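PDB 7JVH: glycoside Hydrolase Family 43_12 from Metagenome, which probably hydrolyses glycosidic bonds in plant cell-wall polysaccharides containing xylose or arabinose. Local coordinates for residues A[32-38]-A[381-387]; A[511-517]-A[529-533]. All coordinates share one frame; numbering follows the deposited sequence.

Both contacts belong to one antiparallel sheet of the concanavalin A-like part of the chain, away from the five four-stranded sheets that suit the blades of a family 43 propeller. Contact 1 pairs strand 28-37 with strand 383-386; contact 2 pairs strands 515-522 and 525-531 of a beta hairpin. Strand 442-451 lies between them, bonded to strand 28-37 along one edge and to strand 515-522 along the other. The centres of the two contacts are about 19 Å apart and their nearest atoms about 6 Å, without touching. Along the chain contact 1 closes before contact 2 opens, so a strand from near the N terminus is built into a sheet otherwise supplied by much later sequence.

Contact 1. Residues A[32-38]-A[381-387]; sequences NFTYTGE and NFTYSED
The amide of Asn32 reaches across to two side chains of the facing segment: its ND2 donates to Asp387 OD1 at 3.0 Å and to Ser385 OG at 3.1 Å. Both acceptors lie near the amide plane, while the Asp387 carboxylate is turned 56° from it. Because CG lies opposite the backbone N (chi1 177°), the amide leans over the neighbouring strand; its OD1 accepts from Thr34 OG1 at 2.9 Å, which helps fix the flip. With an alanine at Asn32 the shared donor is gone, which would probably leave Asp387 OD1 without this partner and the Thr34 hydroxyl free to turn. Further along this face, the solvent side where Thr383 and Ser385 are exposed, Thr36 OG1 and Thr383 OG1 are hydrogen-bonded at 2.6 Å. The CG2 methyls of Thr34 and Thr383 touch. The other face is the packed, buried one. Phe33 and Tyr35 are buried there, Phe33 edge-to-face with Trp397 and Tyr35 hydrogen-bonded through OH to His440. Phe382 CE1 comes to the edge of the Tyr35 ring, 4.4 Å from Tyr35 CD2. Tyr384, less deeply covered, donates a hydrogen bond from OH to Glu386 OE1, on the lone pair away from the other oxygen, and its OH also pairs with Trp397. Between the faces, Phe33 with Glu386 and Tyr35 with Tyr384 are hydrogen-bonded pairs, Tyr384 N to Tyr35 O measuring 2.7 Å, and Gly37 N adds a bond to Phe382 O. Such antiparallel pairing, with one face packed inward, is characteristic of the beta-sandwich of concanavalin A-like domains.

Contact 2. Residues A[511-517]-A[529-533]; sequences LKTPITL and SYTLN
The carbonyl oxygen of Thr516 is approached twice from the facing strand: Thr531 N donates to it at 2.9 Å, and Tyr530 CA adds a CH···O contact at 3.4 Å. The return bond, from Thr516 N to Thr531 O, is longer at 3.3 Å but fairly straight, with 166° at the hydrogen. Together these make Thr516 and Thr531 an antiparallel hydrogen-bonded pair, their side chains next to each other on one face; the Thr516 hydroxyl bonds instead to Thr448 of the adjoining strand 442-451. On the opposite face Leu517 and Tyr530 form the non-hydrogen-bonded pair. Leu517 CD2 rests on Tyr530 CB at 3.8 Å. With CG between the backbone N and the carbonyl carbon (chi1 65°), the end of the tyrosine side chain leads away from the 511-517 segment; Tyr530 touches Ile508 and Leu484, and Leu484 also meets Leu517. Where regular pairing ends, Leu532 takes over. One of its methyls, CD1, lies against Ile515 CG1 at 3.7 Å, while the other, CD2, meets Leu511 CD1 at 3.7 Å and the Ile515 CD1 methyl. The fork of the leucine thus bridges Leu511 and Ile515, with CD1 also against Pro514 O, and Ile508 borders it as well. In the loop that leads into strand 515-522, Thr513 OG1 donates to Pro514 O at 2.8 Å, a local bond between exposed neighbours. With no salt bridge and no side-chain hydrogen bond between the two segments, the open end of the hairpin, away from its turn, is joined by backbone bonds and aliphatic contacts, so its cohesion is likely to depend little on ionisation.

Contact 1. Residues A[32-38]-A[381-387]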
ATOM      1  N   ASN A  32      16.075 -18.802   2.023  1.00 58.74           N
ATOM      2  CA  ASN A  32      16.359 -17.523   1.383  1.00 59.18           C
ATOM      3  C   ASN A  32      15.182 -16.975   0.584  1.00 55.67           C
ATOM      4  O   ASN A  32      14.411 -17.732  -0.003  1.00 56.17           O
ATOM      5  CB  ASN A  32      17.539 -17.643   0.424  1.00 54.78           C
ATOM      6  CG  ASN A  32      17.829 -16.343  -0.317  1.00 65.53           C
ATOM      7  OD1 ASN A  32      17.569 -16.216  -1.514  1.00 62.07           O
ATOM      8  ND2 ASN A  32      18.339 -15.360   0.409  1.00 75.38           N
ATOM      9  N   PHE A  33      15.063 -15.644   0.561  1.00 52.17           N
ATOM     10  CA  PHE A  33      14.330 -14.935  -0.473  1.00 46.83           C
ATOM     11  C   PHE A  33      15.179 -13.758  -0.956  1.00 44.12           C
ATOM     12  O   PHE A  33      15.703 -13.003  -0.143  1.00 52.13           O
ATOM     13  CB  PHE A  33      12.958 -14.426   0.017  1.00 45.61           C
ATOM     14  CG  PHE A  33      12.054 -14.012  -1.103  1.00 55.96           C
ATOM     15  CD1 PHE A  33      12.086 -12.730  -1.618  1.00 54.13           C
ATOM     16  CD2 PHE A  33      11.179 -14.922  -1.665  1.00 65.36           C
ATOM     17  CE1 PHE A  33      11.250 -12.356  -2.666  1.00 55.33           C
ATOM     18  CE2 PHE A  33      10.321 -14.553  -2.711  1.00 64.93           C
ATOM     19  CZ  PHE A  33      10.369 -13.268  -3.213  1.00 59.83           C
ATOM     20  N   THR A  34      15.291 -13.611  -2.277  1.00 40.08           N
ATOM     21  CA  THR A  34      16.003 -12.500  -2.894  1.00 51.34           C
ATOM     22  C   THR A  34      15.077 -11.794  -3.860  1.00 46.89           C
ATOM     23  O   THR A  34      14.442 -12.446  -4.684  1.00 44.54           O
ATOM     24  CB  THR A  34      17.294 -12.962  -3.653  1.00 55.01           C
ATOM     25  OG1 THR A  34      18.155 -13.649  -2.740  1.00 62.27           O
ATOM     26  CG2 THR A  34      18.039 -11.798  -4.237  1.00 49.94           C
ATOM     27  N   TYR A  35      15.005 -10.465  -3.736  1.00 36.00           N
ATOM     28  CA  TYR A  35      14.229  -9.613  -4.624  1.00 40.34           C
ATOM     29  C   TYR A  35      15.142  -8.530  -5.198  1.00 42.70           C
ATOM     30  O   TYR A  35      15.799  -7.805  -4.439  1.00 50.85           O
ATOM     31  CB  TYR A  35      13.052  -8.974  -3.868  1.00 34.97           C
ATOM     32  CG  TYR A  35      12.289  -7.930  -4.671  1.00 40.28           C
ATOM     33  CD1 TYR A  35      11.304  -8.304  -5.579  1.00 44.32           C
ATOM     34  CD2 TYR A  35      12.554  -6.575  -4.518  1.00 39.80           C
ATOM     35  CE1 TYR A  35      10.613  -7.361  -6.318  1.00 56.00           C
ATOM     36  CE2 TYR A  35      11.871  -5.615  -5.249  1.00 52.21           C
ATOM     37  CZ  TYR A  35      10.889  -6.008  -6.139  1.00 58.53           C
ATOM     38  OH  TYR A  35      10.204  -5.054  -6.868  1.00 54.11           O
ATOM     39  N   THR A  36      15.176  -8.438  -6.535  1.00 51.28           N
ATOM     40  CA  THR A  36      16.008  -7.486  -7.262  1.00 57.98           C
ATOM     41  C   THR A  36      15.165  -6.668  -8.227  1.00 56.61           C
ATOM     42  O   THR A  36      14.600  -7.215  -9.171  1.00 54.03           O
ATOM     43  CB  THR A  36      17.174  -8.195  -8.038  1.00 50.44           C
ATOM     44  OG1 THR A  36      18.058  -8.823  -7.108  1.00 49.60           O
ATOM     45  CG2 THR A  36      17.964  -7.199  -8.896  1.00 37.33           C
ATOM     46  N   GLY A  37      15.107  -5.349  -7.983  1.00 53.03           N
ATOM     47  CA  GLY A  37      14.436  -4.401  -8.862  1.00 35.36           C
ATOM     48  C   GLY A  37      15.380  -4.005  -9.979  1.00 50.73           C
ATOM     49  O   GLY A  37      16.583  -3.862  -9.750  1.00 56.68           O
ATOM     50  N   GLU A  38      14.836  -3.853 -11.193  1.00 46.69           N
ATOM     51  CA  GLU A  38      15.618  -3.665 -12.424  1.00 51.48           C
ATOM     52  C   GLU A  38      14.854  -2.762 -13.396  1.00 56.89           C
ATOM     53  O   GLU A  38      14.727  -3.077 -14.584  1.00 53.98           O
ATOM     54  CB  GLU A  38      15.905  -5.008 -13.135  1.00 50.53           C
ATOM     55  CG  GLU A  38      16.543  -6.110 -12.299  1.00 60.52           C
ATOM     56  CD  GLU A  38      16.279  -7.515 -12.868  1.00 65.10           C
ATOM     57  OE1 GLU A  38      15.119  -7.895 -13.114  1.00 57.34           O
ATOM     58  OE2 GLU A  38      17.247  -8.283 -13.057  1.00 73.67           O
ATOM     59  N   ASN A 381      16.933   1.029  -7.946  1.00 50.04           N
ATOM     60  CA  ASN A 381      17.150  -0.385  -8.199  1.00 47.46           C
ATOM     61  C   ASN A 381      18.099  -0.925  -7.144  1.00 51.75           C
ATOM     62  O   ASN A 381      19.120  -0.326  -6.842  1.00 50.20           O
ATOM     63  CB  ASN A 381      17.704  -0.611  -9.599  1.00 37.62           C
ATOM     64  CG  ASN A 381      16.655  -0.447 -10.665  1.00 45.33           C
ATOM     65  OD1 ASN A 381      15.470  -0.610 -10.398  1.00 45.25           O
ATOM     66  ND2 ASN A 381      17.065  -0.125 -11.874  1.00 39.20           N
ATOM     67  N   PHE A 382      17.723  -2.071  -6.564  1.00 55.03           N
ATOM     68  CA  PHE A 382      18.393  -2.641  -5.416  1.00 50.38           C
ATOM     69  C   PHE A 382      18.063  -4.125  -5.320  1.00 50.20           C
ATOM     70  O   PHE A 382      17.238  -4.639  -6.071  1.00 58.25           O
ATOM     71  CB  PHE A 382      17.983  -1.913  -4.147  1.00 38.00           C
ATOM     72  CG  PHE A 382      16.515  -2.021  -3.832  1.00 53.18           C
ATOM     73  CD1 PHE A 382      16.015  -3.071  -3.092  1.00 49.32           C
ATOM     74  CD2 PHE A 382      15.628  -1.050  -4.283  1.00 56.42           C
ATOM     75  CE1 PHE A 382      14.670  -3.150  -2.806  1.00 54.22           C
ATOM     76  CE2 PHE A 382      14.288  -1.123  -3.992  1.00 47.01           C
ATOM     77  CZ  PHE A 382      13.801  -2.178  -3.256  1.00 49.61           C
ATOM     78  N   THR A 383      18.736  -4.803  -4.390  1.00 54.91           N
ATOM     79  CA  THR A 383      18.531  -6.204  -4.108  1.00 52.63           C
ATOM     80  C   THR A 383      18.317  -6.351  -2.616  1.00 61.69           C
ATOM     81  O   THR A 383      19.105  -5.828  -1.818  1.00 57.69           O
ATOM     82  CB  THR A 383      19.720  -7.064  -4.560  1.00 45.22           C
ATOM     83  OG1 THR A 383      19.678  -7.179  -5.983  1.00 51.82           O
ATOM     84  CG2 THR A 383      19.673  -8.452  -3.959  1.00 44.99           C
ATOM     85  N   TYR A 384      17.227  -7.056  -2.258  1.00 53.84           N
ATOM     86  CA  TYR A 384      16.924  -7.423  -0.888  1.00 47.31           C
ATOM     87  C   TYR A 384      17.002  -8.944  -0.786  1.00 54.64           C
ATOM     88  O   TYR A 384      16.181  -9.658  -1.368  1.00 56.42           O
ATOM     89  CB  TYR A 384      15.545  -6.914  -0.496  1.00 46.29           C
ATOM     90  CG  TYR A 384      15.036  -7.398   0.849  1.00 51.38           C
ATOM     91  CD1 TYR A 384      15.878  -7.471   1.947  1.00 53.09           C
ATOM     92  CD2 TYR A 384      13.689  -7.758   1.026  1.00 52.08           C
ATOM     93  CE1 TYR A 384      15.424  -7.907   3.172  1.00 55.78           C
ATOM     94  CE2 TYR A 384      13.224  -8.186   2.269  1.00 47.08           C
ATOM     95  CZ  TYR A 384      14.094  -8.260   3.333  1.00 51.27           C
ATOM     96  OH  TYR A 384      13.672  -8.682   4.572  1.00 47.59           O
ATOM     97  N   SER A 385      18.027  -9.421  -0.069  1.00 48.71           N
ATOM     98  CA  SER A 385      18.223 -10.821   0.231  1.00 58.95           C
ATOM     99  C   SER A 385      17.962 -11.004   1.713  1.00 61.72           C
ATOM    100  O   SER A 385      18.617 -10.377   2.551  1.00 67.82           O
ATOM    101  CB  SER A 385      19.639 -11.290  -0.105  1.00 52.04           C
ATOM    102  OG  SER A 385      19.802 -12.655   0.221  1.00 40.13           O
ATOM    103  N   GLU A 386      16.994 -11.872   2.030  1.00 54.61           N
ATOM    104  CA  GLU A 386      16.559 -12.115   3.380  1.00 57.41           C
ATOM    105  C   GLU A 386      16.763 -13.596   3.629  1.00 72.29           C
ATOM    106  O   GLU A 386      16.312 -14.433   2.834  1.00 75.64           O
ATOM    107  CB  GLU A 386      15.076 -11.782   3.520  1.00 56.43           C
ATOM    108  CG  GLU A 386      14.490 -12.068   4.884  1.00 67.52           C
ATOM    109  CD  GLU A 386      15.244 -11.353   5.994  1.00 72.78           C
ATOM    110  OE1 GLU A 386      15.101 -10.118   6.079  1.00 71.49           O
ATOM    111  OE2 GLU A 386      15.953 -12.034   6.786  1.00 72.83           O
ATOM    112  N   ASP A 387      17.426 -13.916   4.744  1.00 73.55           N
ATOM    113  CA  ASP A 387      17.688 -15.296   5.164  1.00 71.29           C
ATOM    114  C   ASP A 387      16.835 -15.766   6.335  1.00 70.43           C
ATOM    115  O   ASP A 387      16.919 -16.908   6.722  1.00 78.64           O
ATOM    116  CB  ASP A 387      19.182 -15.438   5.484  1.00 72.70           C
ATOM    117  CG  ASP A 387      20.048 -15.347   4.238  1.00 80.64           C
ATOM    118  OD1 ASP A 387      19.556 -15.693   3.140  1.00 86.96           O
ATOM    119  OD2 ASP A 387      21.229 -14.935   4.362  1.00 95.08           O
TER

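Contact 2. Residues A[511-517]-A[529-533]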
ATOM      1  N   LEU A 511      13.804 -35.420  -4.353  1.00 66.19           N
ATOM      2  CA  LEU A 511      14.475 -34.252  -3.808  1.00 68.75           C
ATOM      3  C   LEU A 511      15.248 -34.578  -2.517  1.00 69.52           C
ATOM      4  O   LEU A 511      14.651 -34.764  -1.462  1.00 68.11           O
ATOM      5  CB  LEU A 511      13.472 -33.118  -3.590  1.00 65.28           C
ATOM      6  CG  LEU A 511      14.046 -31.713  -3.621  1.00 61.36           C
ATOM      7  CD1 LEU A 511      14.624 -31.380  -4.987  1.00 50.19           C
ATOM      8  CD2 LEU A 511      12.946 -30.719  -3.247  1.00 66.34           C
ATOM      9  N   LYS A 512      16.574 -34.722  -2.641  1.00 74.43           N
ATOM     10  CA  LYS A 512      17.474 -34.984  -1.514  1.00 75.58           C
ATOM     11  C   LYS A 512      18.373 -33.781  -1.203  1.00 71.18           C
ATOM     12  O   LYS A 512      19.316 -33.910  -0.410  1.00 67.63           O
ATOM     13  CB  LYS A 512      18.349 -36.213  -1.798  1.00 81.24           C
ATOM     14  CG  LYS A 512      17.588 -37.491  -2.094  1.00 82.42           C
ATOM     15  CD  LYS A 512      18.509 -38.679  -2.189  1.00 94.36           C
ATOM     16  CE  LYS A 512      17.675 -39.935  -2.426  1.00 97.48           C
ATOM     17  NZ  LYS A 512      18.533 -41.111  -2.779  1.00 95.48           N
ATOM     18  N   THR A 513      18.088 -32.625  -1.820  1.00 63.09           N
ATOM     19  CA  THR A 513      18.817 -31.383  -1.548  1.00 65.30           C
ATOM     20  C   THR A 513      17.849 -30.209  -1.581  1.00 69.38           C
ATOM     21  O   THR A 513      16.743 -30.340  -2.093  1.00 64.67           O
ATOM     22  CB  THR A 513      19.913 -31.089  -2.602  1.00 66.12           C
ATOM     23  OG1 THR A 513      19.332 -30.415  -3.723  1.00 57.36           O
ATOM     24  CG2 THR A 513      20.595 -32.368  -3.091  1.00 60.79           C
ATOM     25  N   PRO A 514      18.238 -29.016  -1.069  1.00 74.13           N
ATOM     26  CA  PRO A 514      17.413 -27.815  -1.231  1.00 69.40           C
ATOM     27  C   PRO A 514      17.211 -27.513  -2.716  1.00 60.52           C
ATOM     28  O   PRO A 514      18.021 -27.949  -3.557  1.00 55.49           O
ATOM     29  CB  PRO A 514      18.272 -26.719  -0.560  1.00 66.68           C
ATOM     30  CG  PRO A 514      19.178 -27.444   0.365  1.00 61.05           C
ATOM     31  CD  PRO A 514      19.467 -28.757  -0.298  1.00 66.81           C
ATOM     32  N   ILE A 515      16.150 -26.771  -3.029  1.00 45.87           N
ATOM     33  CA  ILE A 515      15.857 -26.353  -4.395  1.00 51.98           C
ATOM     34  C   ILE A 515      15.590 -24.851  -4.412  1.00 61.06           C
ATOM     35  O   ILE A 515      15.060 -24.302  -3.440  1.00 67.58           O
ATOM     36  CB  ILE A 515      14.659 -27.141  -4.980  1.00 53.06           C
ATOM     37  CG1 ILE A 515      14.451 -26.811  -6.464  1.00 47.20           C
ATOM     38  CG2 ILE A 515      13.375 -26.874  -4.194  1.00 47.31           C
ATOM     39  CD1 ILE A 515      13.396 -27.679  -7.121  1.00 42.08           C
ATOM     40  N   THR A 516      15.975 -24.192  -5.508  1.00 51.99           N
ATOM     41  CA  THR A 516      15.719 -22.770  -5.676  1.00 46.07           C
ATOM     42  C   THR A 516      14.671 -22.590  -6.772  1.00 51.30           C
ATOM     43  O   THR A 516      14.776 -23.218  -7.835  1.00 53.83           O
ATOM     44  CB  THR A 516      17.020 -21.968  -5.986  1.00 52.46           C
ATOM     45  OG1 THR A 516      17.780 -21.820  -4.787  1.00 41.08           O
ATOM     46  CG2 THR A 516      16.712 -20.586  -6.519  1.00 38.34           C
ATOM     47  N   LEU A 517      13.660 -21.756  -6.492  1.00 43.57           N
ATOM     48  CA  LEU A 517      12.676 -21.371  -7.484  1.00 42.35           C
ATOM     49  C   LEU A 517      12.850 -19.893  -7.783  1.00 49.17           C
ATOM     50  O   LEU A 517      13.195 -19.112  -6.895  1.00 50.25           O
ATOM     51  CB  LEU A 517      11.254 -21.659  -6.979  1.00 44.67           C
ATOM     52  CG  LEU A 517      10.968 -23.094  -6.515  1.00 56.64           C
ATOM     53  CD1 LEU A 517       9.500 -23.196  -6.092  1.00 57.65           C
ATOM     54  CD2 LEU A 517      11.331 -24.128  -7.584  1.00 47.12           C
ATOM     55  N   SER A 529      11.240 -20.365 -13.301  1.00 46.90           N
ATOM     56  CA  SER A 529      12.357 -21.264 -13.448  1.00 37.25           C
ATOM     57  C   SER A 529      12.631 -21.932 -12.128  1.00 54.96           C
ATOM     58  O   SER A 529      12.177 -21.459 -11.072  1.00 41.45           O
ATOM     59  CB  SER A 529      13.622 -20.507 -13.901  1.00 48.57           C
ATOM     60  OG  SER A 529      14.141 -19.667 -12.871  1.00 48.54           O
ATOM     61  N   TYR A 530      13.407 -23.022 -12.200  1.00 47.73           N
ATOM     62  CA  TYR A 530      13.896 -23.746 -11.042  1.00 50.59           C
ATOM     63  C   TYR A 530      15.356 -24.084 -11.264  1.00 52.25           C
ATOM     64  O   TYR A 530      15.793 -24.240 -12.404  1.00 55.10           O
ATOM     65  CB  TYR A 530      13.074 -25.012 -10.796  1.00 60.44           C
ATOM     66  CG  TYR A 530      13.168 -26.076 -11.871  1.00 58.62           C
ATOM     67  CD1 TYR A 530      12.566 -25.898 -13.106  1.00 46.37           C
ATOM     68  CD2 TYR A 530      13.844 -27.279 -11.632  1.00 60.72           C
ATOM     69  CE1 TYR A 530      12.641 -26.871 -14.082  1.00 52.39           C
ATOM     70  CE2 TYR A 530      13.911 -28.275 -12.591  1.00 50.73           C
ATOM     71  CZ  TYR A 530      13.315 -28.067 -13.815  1.00 50.55           C
ATOM     72  OH  TYR A 530      13.398 -29.025 -14.783  1.00 49.60           O
ATOM     73  N   THR A 531      16.117 -24.167 -10.166  1.00 53.13           N
ATOM     74  CA  THR A 531      17.548 -24.419 -10.213  1.00 50.11           C
ATOM     75  C   THR A 531      17.856 -25.525  -9.219  1.00 57.71           C
ATOM     76  O   THR A 531      17.742 -25.327  -8.000  1.00 65.83           O
ATOM     77  CB  THR A 531      18.368 -23.165  -9.871  1.00 46.90           C
ATOM     78  OG1 THR A 531      18.001 -22.093 -10.756  1.00 52.13           O
ATOM     79  CG2 THR A 531      19.891 -23.483  -9.968  1.00 44.32           C
ATOM     80  N   LEU A 532      18.180 -26.708  -9.750  1.00 63.65           N
ATOM     81  CA  LEU A 532      18.462 -27.875  -8.943  1.00 72.36           C
ATOM     82  C   LEU A 532      19.961 -28.130  -9.088  1.00 79.31           C
ATOM     83  O   LEU A 532      20.719 -27.203  -9.341  1.00 95.07           O
ATOM     84  CB  LEU A 532      17.565 -29.075  -9.355  1.00 67.16           C
ATOM     85  CG  LEU A 532      17.077 -29.962  -8.201  1.00 68.18           C
ATOM     86  CD1 LEU A 532      17.163 -29.238  -6.866  1.00 50.22           C
ATOM     87  CD2 LEU A 532      15.669 -30.495  -8.447  1.00 76.22           C
ATOM     88  N   ASN A 533      20.386 -29.385  -8.896  1.00 84.94           N
ATOM     89  CA  ASN A 533      21.803 -29.774  -8.826  1.00 86.87           C
ATOM     90  C   ASN A 533      22.702 -29.059  -9.852  1.00 86.24           C
ATOM     91  O   ASN A 533      23.208 -29.653 -10.814  1.00 79.92           O
ATOM     92  CB  ASN A 533      21.941 -31.305  -8.902  1.00 80.98           C
ATOM     93  CG  ASN A 533      20.897 -31.939  -9.802  1.00 84.08           C
ATOM     94  OD1 ASN A 533      20.742 -31.540 -10.955  1.00 83.21           O
ATOM     95  ND2 ASN A 533      20.153 -32.915  -9.272  1.00 81.26           N
TER